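Side-chain contacts in CocE/NonD family hydrolase (Staphylococcus aureus subsp. aureus COL, PDB 3III), which probably acts as a serine hydrolase of the CocE/NonD and X-Pro dipeptidyl-peptidase (S15) family, with a natural substrate that is not established: residues W138-R141 / E142-Y146; N196-Y199 / R200-F204; D246-K249 / Q250-V253; H274-G277 / S278-F282. One frame throughout, in Å; residues are numbered along the deposited sequence.

Interaction 1 (W138-R141 / E142-Y146); sequences WSKR and EAEDY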
loop_
_atom_site.group_PDB
_atom_site.type_symbol
_atom_site.label_atom_id
_atom_site.label_comp_id
_atom_site.label_asym_id
_atom_site.label_seq_id
_atom_site.Cartn_x
_atom_site.Cartn_y
_atom_site.Cartn_z
ATOM N N TRP A 138 -1.310 5.198 -13.158
ATOM C CA TRP A 138 -0.508 4.027 -12.793
ATOM C C TRP A 138 -0.234 3.199 -14.040
ATOM O O TRP A 138 -0.458 1.979 -14.072
ATOM C CB TRP A 138 -1.220 3.246 -11.663
ATOM C CG TRP A 138 -1.463 4.043 -10.447
ATOM C CD1 TRP A 138 -0.868 5.241 -10.134
ATOM C CD2 TRP A 138 -2.332 3.744 -9.333
ATOM N NE1 TRP A 138 -1.310 5.687 -8.939
ATOM C CE2 TRP A 138 -2.204 4.791 -8.416
ATOM C CE3 TRP A 138 -3.198 2.690 -9.020
ATOM C CZ2 TRP A 138 -2.904 4.826 -7.197
ATOM C CZ3 TRP A 138 -3.893 2.718 -7.778
ATOM C CH2 TRP A 138 -3.755 3.782 -6.906
ATOM N N SER A 139 0.272 3.891 -15.076
ATOM C CA SER A 139 0.607 3.316 -16.340
ATOM C C SER A 139 2.026 3.688 -16.746
ATOM O O SER A 139 2.613 4.613 -16.222
ATOM C CB SER A 139 -0.366 3.830 -17.408
ATOM O OG SER A 139 -0.249 5.261 -17.576
ATOM N N LYS A 140 2.529 3.035 -17.770
ATOM C CA LYS A 140 3.820 3.357 -18.280
ATOM C C LYS A 140 3.829 4.737 -18.941
ATOM O O LYS A 140 4.785 5.465 -18.779
ATOM C CB LYS A 140 4.273 2.334 -19.311
ATOM C CG LYS A 140 5.732 2.614 -19.778
ATOM C CD LYS A 140 6.214 1.477 -20.620
ATOM C CE LYS A 140 7.613 1.692 -21.084
ATOM N NZ LYS A 140 8.080 0.610 -21.902
ATOM N N ARG A 141 2.792 5.068 -19.695
ATOM C CA ARG A 141 2.691 6.399 -20.310
ATOM C C ARG A 141 2.722 7.512 -19.246
ATOM O O ARG A 141 3.322 8.547 -19.429
ATOM C CB ARG A 141 1.464 6.517 -21.225
ATOM C CG ARG A 141 0.067 6.491 -20.564
ATOM C CD ARG A 141 -0.995 6.765 -21.710
ATOM N NE ARG A 141 -0.771 8.127 -22.202
ATOM C CZ ARG A 141 -1.308 8.622 -23.322
ATOM N NH1 ARG A 141 -2.128 7.906 -24.051
ATOM N NH2 ARG A 141 -1.017 9.850 -23.700
ATOM N N GLU A 142 2.155 7.272 -18.091
ATOM C CA GLU A 142 2.229 8.260 -17.021
ATOM C C GLU A 142 3.674 8.313 -16.452
ATOM O O GLU A 142 4.212 9.381 -16.187
ATOM C CB GLU A 142 1.245 7.898 -15.904
ATOM C CG GLU A 142 1.226 8.842 -14.753
ATOM C CD GLU A 142 0.166 8.509 -13.673
ATOM O OE1 GLU A 142 -0.756 9.330 -13.495
ATOM O OE2 GLU A 142 0.307 7.489 -12.955
ATOM N N ALA A 143 4.263 7.151 -16.222
ATOM C CA ALA A 143 5.665 7.049 -15.869
ATOM C C ALA A 143 6.623 7.802 -16.849
ATOM O O ALA A 143 7.645 8.428 -16.419
ATOM C CB ALA A 143 6.030 5.571 -15.783
ATOM N N GLU A 144 6.360 7.697 -18.147
ATOM C CA GLU A 144 7.202 8.385 -19.152
ATOM C C GLU A 144 7.159 9.907 -18.988
ATOM O O GLU A 144 8.200 10.597 -19.133
ATOM C CB GLU A 144 6.852 7.935 -20.570
ATOM C CG GLU A 144 7.328 6.495 -20.813
ATOM C CD GLU A 144 7.020 5.990 -22.196
ATOM O OE1 GLU A 144 6.765 6.845 -23.082
ATOM O OE2 GLU A 144 7.075 4.747 -22.401
ATOM N N ASP A 145 5.972 10.439 -18.665
ATOM C CA ASP A 145 5.818 11.868 -18.434
ATOM C C ASP A 145 6.617 12.290 -17.187
ATOM O O ASP A 145 7.318 13.291 -17.207
ATOM C CB ASP A 145 4.345 12.226 -18.227
ATOM C CG ASP A 145 3.511 12.135 -19.505
ATOM O OD1 ASP A 145 4.079 12.163 -20.603
ATOM O OD2 ASP A 145 2.273 12.023 -19.367
ATOM N N TYR A 146 6.490 11.513 -16.113
ATOM C CA TYR A 146 7.224 11.718 -14.851
ATOM C C TYR A 146 8.746 11.723 -15.088
ATOM O O TYR A 146 9.473 12.619 -14.634
ATOM C CB TYR A 146 6.804 10.621 -13.850
ATOM C CG TYR A 146 7.026 10.904 -12.347
ATOM C CD1 TYR A 146 6.492 10.048 -11.393
ATOM C CD2 TYR A 146 7.833 11.946 -11.881
ATOM C CE1 TYR A 146 6.682 10.264 -10.040
ATOM C CE2 TYR A 146 8.036 12.158 -10.518
ATOM C CZ TYR A 146 7.447 11.306 -9.606
ATOM O OH TYR A 146 7.594 11.496 -8.258
HETATM O O HOH W 1 2.513 5.875 -13.270
HETATM O O HOH W 2 0.426 9.791 -20.014
HETATM O O HOH W 3 3.581 9.749 -21.811
#

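Interaction 2 (N196-Y199 / R200-F204); sequences NDMY and REVAF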
loop_
_atom_site.group_PDB
_atom_site.type_symbol
_atom_site.label_atom_id
_atom_site.label_comp_id
_atom_site.label_asym_id
_atom_site.label_seq_id
_atom_site.Cartn_x
_atom_site.Cartn_y
_atom_site.Cartn_z
ATOM N N ASN A 196 1.815 -1.720 -6.788
ATOM C CA ASN A 196 2.394 -1.688 -8.112
ATOM C C ASN A 196 1.911 -2.784 -9.086
ATOM O O ASN A 196 2.482 -2.960 -10.131
ATOM C CB ASN A 196 3.905 -1.653 -7.985
ATOM C CG ASN A 196 4.415 -2.687 -7.061
ATOM O OD1 ASN A 196 4.229 -3.859 -7.287
ATOM N ND2 ASN A 196 5.014 -2.249 -5.946
ATOM N N ASP A 197 0.823 -3.475 -8.730
ATOM C CA ASP A 197 0.154 -4.466 -9.572
ATOM C C ASP A 197 -1.338 -4.299 -9.381
ATOM O O ASP A 197 -1.912 -4.827 -8.461
ATOM C CB ASP A 197 0.607 -5.879 -9.209
ATOM C CG ASP A 197 0.003 -6.977 -10.137
ATOM O OD1 ASP A 197 -1.004 -6.720 -10.862
ATOM O OD2 ASP A 197 0.526 -8.132 -10.052
HETATM N N MSE A 198 -1.955 -3.496 -10.226
HETATM C CA MSE A 198 -3.335 -3.101 -10.014
HETATM C C MSE A 198 -4.267 -4.284 -9.981
HETATM O O MSE A 198 -5.198 -4.297 -9.170
HETATM C CB MSE A 198 -3.816 -2.120 -11.095
HETATM C CG MSE A 198 -3.275 -0.763 -10.918
HETATM SE SE MSE A 198 -3.973 0.499 -12.302
HETATM C CE MSE A 198 -5.885 0.563 -11.628
ATOM N N TYR A 199 -4.082 -5.246 -10.881
ATOM C CA TYR A 199 -4.979 -6.386 -10.904
ATOM C C TYR A 199 -5.022 -7.148 -9.551
ATOM O O TYR A 199 -6.062 -7.577 -9.108
ATOM C CB TYR A 199 -4.571 -7.367 -12.023
ATOM C CG TYR A 199 -5.511 -8.486 -12.099
ATOM C CD1 TYR A 199 -6.700 -8.373 -12.820
ATOM C CD2 TYR A 199 -5.261 -9.670 -11.406
ATOM C CE1 TYR A 199 -7.651 -9.458 -12.837
ATOM C CE2 TYR A 199 -6.152 -10.699 -11.430
ATOM C CZ TYR A 199 -7.347 -10.607 -12.153
ATOM O OH TYR A 199 -8.236 -11.669 -12.125
ATOM N N ARG A 200 -3.875 -7.327 -8.920
ATOM C CA ARG A 200 -3.780 -8.134 -7.727
ATOM C C ARG A 200 -4.009 -7.358 -6.483
ATOM O O ARG A 200 -4.187 -7.986 -5.417
ATOM C CB ARG A 200 -2.424 -8.838 -7.636
ATOM C CG ARG A 200 -2.313 -10.026 -8.579
ATOM C CD ARG A 200 -0.919 -10.735 -8.451
ATOM N NE ARG A 200 -0.861 -11.847 -9.397
ATOM C CZ ARG A 200 -0.668 -11.717 -10.694
ATOM N NH1 ARG A 200 -0.449 -10.520 -11.211
ATOM N NH2 ARG A 200 -0.690 -12.791 -11.479
ATOM N N GLU A 201 -3.940 -6.025 -6.560
ATOM C CA GLU A 201 -3.819 -5.224 -5.338
ATOM C C GLU A 201 -4.960 -4.274 -5.067
ATOM O O GLU A 201 -5.207 -3.998 -3.905
ATOM C CB GLU A 201 -2.443 -4.563 -5.219
ATOM C CG GLU A 201 -1.382 -5.693 -5.231
ATOM C CD GLU A 201 0.060 -5.316 -5.419
ATOM O OE1 GLU A 201 0.361 -4.149 -5.768
ATOM O OE2 GLU A 201 0.915 -6.247 -5.250
ATOM N N VAL A 202 -5.677 -3.820 -6.106
ATOM C CA VAL A 202 -6.783 -2.875 -5.910
ATOM C C VAL A 202 -8.040 -3.207 -6.754
ATOM O O VAL A 202 -9.135 -3.075 -6.246
ATOM C CB VAL A 202 -6.368 -1.387 -6.131
ATOM C CG1 VAL A 202 -5.992 -1.087 -7.606
ATOM C CG2 VAL A 202 -7.479 -0.444 -5.624
ATOM N N ALA A 203 -7.865 -3.557 -8.044
ATOM C CA ALA A 203 -8.999 -3.880 -8.949
ATOM C C ALA A 203 -9.717 -5.195 -8.551
ATOM O O ALA A 203 -10.942 -5.322 -8.656
ATOM C CB ALA A 203 -8.541 -3.893 -10.466
ATOM N N PHE A 204 -8.936 -6.176 -8.093
ATOM C CA PHE A 204 -9.448 -7.462 -7.674
ATOM C C PHE A 204 -8.612 -7.971 -6.529
ATOM O O PHE A 204 -7.411 -7.756 -6.450
ATOM C CB PHE A 204 -9.382 -8.533 -8.796
ATOM C CG PHE A 204 -10.024 -8.107 -10.115
ATOM C CD1 PHE A 204 -11.345 -8.500 -10.460
ATOM C CD2 PHE A 204 -9.309 -7.321 -11.005
ATOM C CE1 PHE A 204 -11.937 -8.065 -11.626
ATOM C CE2 PHE A 204 -9.885 -6.940 -12.195
ATOM C CZ PHE A 204 -11.212 -7.294 -12.488
HETATM O O HOH W 4 3.211 -6.265 -6.705
#

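Interaction 3 (D246-K249 / Q250-V253); sequences DFWK and QRQV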
loop_
_atom_site.group_PDB
_atom_site.type_symbol
_atom_site.label_atom_id
_atom_site.label_comp_id
_atom_site.label_asym_id
_atom_site.label_seq_id
_atom_site.Cartn_x
_atom_site.Cartn_y
_atom_site.Cartn_z
ATOM N N ASP A 246 -3.467 -9.019 -21.208
ATOM C CA ASP A 246 -2.486 -8.042 -21.674
ATOM C C ASP A 246 -2.744 -6.641 -21.098
ATOM O O ASP A 246 -1.808 -5.882 -20.829
ATOM C CB ASP A 246 -2.511 -7.924 -23.219
ATOM C CG ASP A 246 -1.983 -9.179 -23.916
ATOM O OD1 ASP A 246 -1.420 -10.051 -23.210
ATOM O OD2 ASP A 246 -2.112 -9.289 -25.178
ATOM N N PHE A 247 -4.016 -6.266 -20.986
ATOM C CA PHE A 247 -4.380 -4.993 -20.337
ATOM C C PHE A 247 -3.766 -4.825 -18.943
ATOM O O PHE A 247 -3.052 -3.824 -18.674
ATOM C CB PHE A 247 -5.908 -4.842 -20.254
ATOM C CG PHE A 247 -6.324 -3.577 -19.565
ATOM C CD1 PHE A 247 -6.414 -2.389 -20.286
ATOM C CD2 PHE A 247 -6.559 -3.557 -18.197
ATOM C CE1 PHE A 247 -6.760 -1.218 -19.661
ATOM C CE2 PHE A 247 -6.898 -2.388 -17.561
ATOM C CZ PHE A 247 -7.002 -1.209 -18.299
ATOM N N TRP A 248 -4.038 -5.776 -18.062
ATOM C CA TRP A 248 -3.553 -5.694 -16.690
ATOM C C TRP A 248 -2.057 -5.933 -16.553
ATOM O O TRP A 248 -1.459 -5.402 -15.622
ATOM C CB TRP A 248 -4.315 -6.639 -15.749
ATOM C CG TRP A 248 -5.737 -6.188 -15.451
ATOM C CD1 TRP A 248 -6.895 -6.858 -15.748
ATOM C CD2 TRP A 248 -6.143 -4.952 -14.875
ATOM N NE1 TRP A 248 -7.980 -6.146 -15.290
ATOM C CE2 TRP A 248 -7.540 -4.970 -14.770
ATOM C CE3 TRP A 248 -5.452 -3.850 -14.357
ATOM C CZ2 TRP A 248 -8.275 -3.893 -14.204
ATOM C CZ3 TRP A 248 -6.179 -2.796 -13.818
ATOM C CH2 TRP A 248 -7.573 -2.814 -13.787
ATOM N N LYS A 249 -1.452 -6.738 -17.449
ATOM C CA LYS A 249 0.001 -6.915 -17.418
ATOM C C LYS A 249 0.735 -5.592 -17.614
ATOM O O LYS A 249 1.798 -5.390 -17.059
ATOM C CB LYS A 249 0.468 -7.958 -18.462
ATOM C CG LYS A 249 0.072 -9.404 -18.096
ATOM C CD LYS A 249 0.251 -10.429 -19.232
ATOM C CE LYS A 249 -0.189 -11.807 -18.763
ATOM N NZ LYS A 249 0.053 -12.813 -19.804
ATOM N N GLN A 250 0.164 -4.681 -18.392
ATOM C CA GLN A 250 0.730 -3.335 -18.555
ATOM C C GLN A 250 0.556 -2.451 -17.322
ATOM O O GLN A 250 1.115 -1.324 -17.290
ATOM C CB GLN A 250 0.085 -2.635 -19.737
ATOM C CG GLN A 250 0.406 -3.303 -21.042
ATOM C CD GLN A 250 -0.293 -2.637 -22.173
ATOM O OE1 GLN A 250 -0.022 -1.479 -22.477
ATOM N NE2 GLN A 250 -1.198 -3.355 -22.833
ATOM N N ARG A 251 -0.171 -2.946 -16.302
ATOM C CA ARG A 251 -0.350 -2.217 -15.030
ATOM C C ARG A 251 0.296 -2.912 -13.818
ATOM O O ARG A 251 -0.027 -2.614 -12.645
ATOM C CB ARG A 251 -1.820 -1.906 -14.736
ATOM C CG ARG A 251 -2.624 -1.293 -15.903
ATOM C CD ARG A 251 -2.075 0.049 -16.324
ATOM N NE ARG A 251 -2.842 1.194 -15.823
ATOM C CZ ARG A 251 -3.939 1.687 -16.406
ATOM N NH1 ARG A 251 -4.458 1.080 -17.496
ATOM N NH2 ARG A 251 -4.550 2.746 -15.898
ATOM N N GLN A 252 1.208 -3.813 -14.139
ATOM C CA GLN A 252 2.091 -4.430 -13.206
ATOM C C GLN A 252 3.493 -3.883 -13.462
ATOM O O GLN A 252 4.089 -4.111 -14.514
ATOM C CB GLN A 252 2.099 -5.946 -13.337
ATOM C CG GLN A 252 3.091 -6.688 -12.427
ATOM C CD GLN A 252 3.203 -8.143 -12.755
ATOM O OE1 GLN A 252 3.902 -8.477 -13.696
ATOM N NE2 GLN A 252 2.512 -9.031 -11.999
ATOM N N VAL A 253 4.020 -3.128 -12.508
ATOM C CA VAL A 253 5.342 -2.547 -12.705
ATOM C C VAL A 253 6.403 -3.670 -12.836
ATOM O O VAL A 253 6.415 -4.583 -11.983
ATOM C CB VAL A 253 5.747 -1.624 -11.489
ATOM C CG1 VAL A 253 7.214 -1.085 -11.661
ATOM C CG2 VAL A 253 4.721 -0.478 -11.296
HETATM O O HOH W 5 -3.382 -1.143 -19.409
HETATM O O HOH W 6 4.549 -4.093 -17.130
#

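Interaction 4 (H274-G277 / S278-F282); sequences HNRG and SFEGF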
loop_
_atom_site.group_PDB
_atom_site.type_symbol
_atom_site.label_atom_id
_atom_site.label_comp_id
_atom_site.label_asym_id
_atom_site.label_seq_id
_atom_site.Cartn_x
_atom_site.Cartn_y
_atom_site.Cartn_z
ATOM N N HIS A 274 -2.240 -0.957 -0.366
ATOM C CA HIS A 274 -0.798 -0.834 -0.644
ATOM C C HIS A 274 0.144 -1.899 -0.083
ATOM O O HIS A 274 1.308 -1.980 -0.499
ATOM C CB HIS A 274 -0.288 0.559 -0.273
ATOM C CG HIS A 274 -1.023 1.674 -0.951
ATOM N ND1 HIS A 274 -1.123 1.788 -2.321
ATOM C CD2 HIS A 274 -1.741 2.701 -0.430
ATOM C CE1 HIS A 274 -1.820 2.874 -2.612
ATOM N NE2 HIS A 274 -2.216 3.443 -1.479
ATOM N N ASN A 275 -0.299 -2.665 0.906
ATOM C CA ASN A 275 0.588 -3.547 1.648
ATOM C C ASN A 275 1.294 -4.551 0.742
ATOM O O ASN A 275 2.508 -4.618 0.759
ATOM C CB ASN A 275 -0.189 -4.161 2.832
ATOM C CG ASN A 275 0.376 -5.473 3.335
ATOM O OD1 ASN A 275 0.495 -6.412 2.574
ATOM N ND2 ASN A 275 0.666 -5.555 4.657
ATOM N N ARG A 276 0.552 -5.290 -0.079
ATOM C CA ARG A 276 1.158 -6.369 -0.856
ATOM C C ARG A 276 2.279 -5.845 -1.723
ATOM O O ARG A 276 3.370 -6.424 -1.759
ATOM C CB ARG A 276 0.127 -7.094 -1.716
ATOM C CG ARG A 276 0.684 -8.221 -2.524
ATOM C CD ARG A 276 -0.405 -8.967 -3.291
ATOM N NE ARG A 276 0.140 -10.128 -3.985
ATOM C CZ ARG A 276 0.859 -10.084 -5.097
ATOM N NH1 ARG A 276 1.094 -8.924 -5.722
ATOM N NH2 ARG A 276 1.327 -11.215 -5.613
ATOM N N GLY A 277 1.992 -4.773 -2.451
ATOM C CA GLY A 277 2.922 -4.217 -3.425
ATOM C C GLY A 277 4.060 -3.428 -2.805
ATOM O O GLY A 277 5.120 -3.316 -3.410
ATOM N N SER A 278 3.856 -2.911 -1.584
ATOM C CA SER A 278 4.928 -2.267 -0.867
ATOM C C SER A 278 6.027 -3.296 -0.637
ATOM O O SER A 278 7.230 -3.040 -0.904
ATOM C CB SER A 278 4.430 -1.596 0.447
ATOM O OG SER A 278 3.474 -0.571 0.191
ATOM N N PHE A 279 5.635 -4.481 -0.183
ATOM C CA PHE A 279 6.603 -5.562 0.056
ATOM C C PHE A 279 7.160 -6.082 -1.256
ATOM O O PHE A 279 8.386 -6.369 -1.341
ATOM C CB PHE A 279 5.943 -6.722 0.827
ATOM C CG PHE A 279 5.785 -6.447 2.299
ATOM C CD1 PHE A 279 6.864 -6.572 3.155
ATOM C CD2 PHE A 279 4.582 -5.999 2.805
ATOM C CE1 PHE A 279 6.743 -6.326 4.499
ATOM C CE2 PHE A 279 4.449 -5.703 4.168
ATOM C CZ PHE A 279 5.553 -5.841 5.006
ATOM N N GLU A 280 6.285 -6.254 -2.285
ATOM C CA GLU A 280 6.784 -6.700 -3.582
ATOM C C GLU A 280 7.862 -5.779 -4.146
ATOM O O GLU A 280 8.878 -6.264 -4.730
ATOM C CB GLU A 280 5.704 -6.920 -4.643
ATOM C CG GLU A 280 4.807 -8.163 -4.446
ATOM C CD GLU A 280 5.568 -9.443 -4.114
ATOM O OE1 GLU A 280 6.530 -9.728 -4.845
ATOM O OE2 GLU A 280 5.196 -10.149 -3.136
ATOM N N GLY A 281 7.655 -4.467 -3.968
ATOM C CA GLY A 281 8.604 -3.472 -4.496
ATOM C C GLY A 281 9.936 -3.641 -3.838
ATOM O O GLY A 281 10.989 -3.675 -4.490
ATOM N N PHE A 282 9.909 -3.729 -2.512
ATOM C CA PHE A 282 11.166 -3.899 -1.771
ATOM C C PHE A 282 11.867 -5.193 -2.158
ATOM O O PHE A 282 13.087 -5.211 -2.361
ATOM C CB PHE A 282 10.942 -3.844 -0.284
ATOM C CG PHE A 282 12.181 -4.136 0.515
ATOM C CD1 PHE A 282 13.209 -3.209 0.608
ATOM C CD2 PHE A 282 12.366 -5.385 1.076
ATOM C CE1 PHE A 282 14.407 -3.494 1.342
ATOM C CE2 PHE A 282 13.515 -5.688 1.785
ATOM C CZ PHE A 282 14.550 -4.756 1.929
HETATM O O HOH W 7 3.787 -9.149 -1.030
#

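Interaction 1 (W138-R141 / E142-Y146)
W138 and S139 both bond to E142, one turn on. The backbone N of W138 donates to E142 OE2 at 2.8 Å, from well above the carboxylate plane. E142 CG stands anti to its own backbone N (chi1 -180°) and the chain beyond is extended, which carries the carboxylate back past the start of the helix. A water donates to both E142 OE2 and S139 O. The other oxygen, E142 OE1, bonds to Y170 OH, so this buried carboxylate is gripped at both oxygens. S139 is the N-cap. Its OG accepts from E142 N at 3.2 Å and also bonds to S136 O. Regular helical bonds follow, A143 N to S139 O at 3.0 Å and E144 N to K140 O at 2.8 Å.

The exposed side chains of K140 and R141 are held more loosely. K140 runs extended across E144, and its CE lies 3.4 Å from E144 OE2. The charged ends stay apart, with K140 NZ 4.3 Å from E144 OE2. The firm partner of E144 is R49, through a salt bridge. R141 reaches D145 through a water, which accepts from R141 NE and donates to D145 OD2. D145 itself is buried and pairs with R126.

Packing completes the buried side. The W138 ring stacks on W217, and the E142 side chain touches T174 of helix 170-179. This is a serine N-cap at the start of helix 140-154, the helix of a beta-alpha-beta crossover from strand 119-124 to strand 162-168 in the alpha/beta hydrolase fold.

Interaction 2 (N196-Y199 / R200-F204)
Y199 and F204 make the tight part of this contact. Y199 CE1 lies 3.3 Å from F204 CD2, and the rings meet obliquely, their planes inclined at 34°. F204 CB sits over one face of the tyrosine ring. Y199 OH bonds to P242 O. The backbone of the same turn is tightly bonded. M198 O accepts from V202 N at 3.1 Å and from A203 N at 3.0 Å, on opposite faces of its carbonyl plane, where the helix widens into a pi-type turn.

R200, on the more open side, is partly exposed. Chi1 of -176° swings D197 towards R200, and D197 OD2 meets R200 NH1 at 2.8 Å in a salt bridge. The bond uses the syn lone pair of OD2, at the guanidinium edge. R200 is also held by H476 O and, through a cation-pi contact, by F244.

E201 turns back over the helix start. Its OE1 accepts from N196 N at 3.0 Å and from D197 N at 3.1 Å. Its OE2 is bridged by a water to N196 OD1 and forms a salt bridge with R276. N196 ND2 bonds to G277 O. Two amides, a water and R276 thus hold one buried carboxylate, probably favouring its charged form.

Interaction 3 (D246-K249 / Q250-V253)
F247 and R251 meet obliquely where helix 246-249 ends in a type I beta turn, K249 to Q252. The turn has a weak closing bond from Q252 N to K249 O. R251 N donates to W248 O at 2.9 Å, from above the carbonyl plane.

R251 has the most bent side chain. It folds at chi2 and again at chi3 (-102°), the latter away from the usual staggered angle. The fold turns the guanidinium back beside F247, with R251 NH1 3.5 Å from F247 CZ. The two planes are 56° apart. R251 CG meanwhile packs 4.1 Å from W248 CE3. The far end of R251 bonds to P137 O and pairs with E232.

With chi1 at 178°, the F247 ring is set against its neighbour, and F247 CE2 lies over the centre of the W248 ring. W248 NE1 bonds to H241 O.

Q250 is extended and exposed. Its amide swings back along the helix end, and Q250 NE2 donates to D246 O at 3.3 Å. A water links F247 and R251, donating to F247 O at 2.8 Å and accepting from R251 NH1 at 3.1 Å.

Interaction 4 (H274-G277 / S278-F282)
From H274 to G281 the backbone follows alpha-helical i to i+4 bonding, S278 N to H274 O at 2.9 Å and G281 N to G277 O at 2.8 Å among them. This is the first part of helix 275-284, in the beta-alpha-beta unit between strands 262-267 and 290-295 of the alpha/beta hydrolase core. All the residues that touch are buried.

S278 bonds back to the same carbonyl that its own backbone N uses. Its OG is anti to the carbonyl carbon (chi1 -62°) and donates to H274 O at 2.7 Å, from above the carbonyl plane. H274 O is thus gripped twice by one residue. The H274 ring leads away from the helix. Its NE2 bonds to S169 OG, and a bound palmitic acid lies about 5 Å from the side chain. S169 stands between strand 162-168 and helix 170-179, where alpha/beta hydrolases carry their nucleophile, consistent with a place in the active site.

R276 is extended from CG to NE. Besides E201, its polar end pairs with E495, through NE. E280 bends at chi2 and lays its CG over one face of the R276 guanidinium, 4.0 Å from NH1. The E280 carboxylate itself pairs with K283.

F279 packs on strands 262-267 and 290-295. The edge of its ring meets a backbone oxygen, with F279 CD2 3.2 Å from N275 O.

The four contacts follow one another along the chain, and none nests in or crosses another. Each joins two adjoining segments and is local, spanning a turn or two of helix or a helix end. Interactions 1 and 2 meet where W138 packs on M198. Residues 250-253 run alongside 196-198, with a probable hydrogen bond from V253 N to N196 O. Interaction 3 also touches interaction 1, through a probable, weak hydrogen bond from R251 NE to W138 O. Interaction 4 joins interaction 2 through N196 ND2 and G277 O. Interaction 2 therefore links the other three, tying the starts of helices 140-154 and 275-284 to the loop after helix 246-249 and to the short helix 198-203.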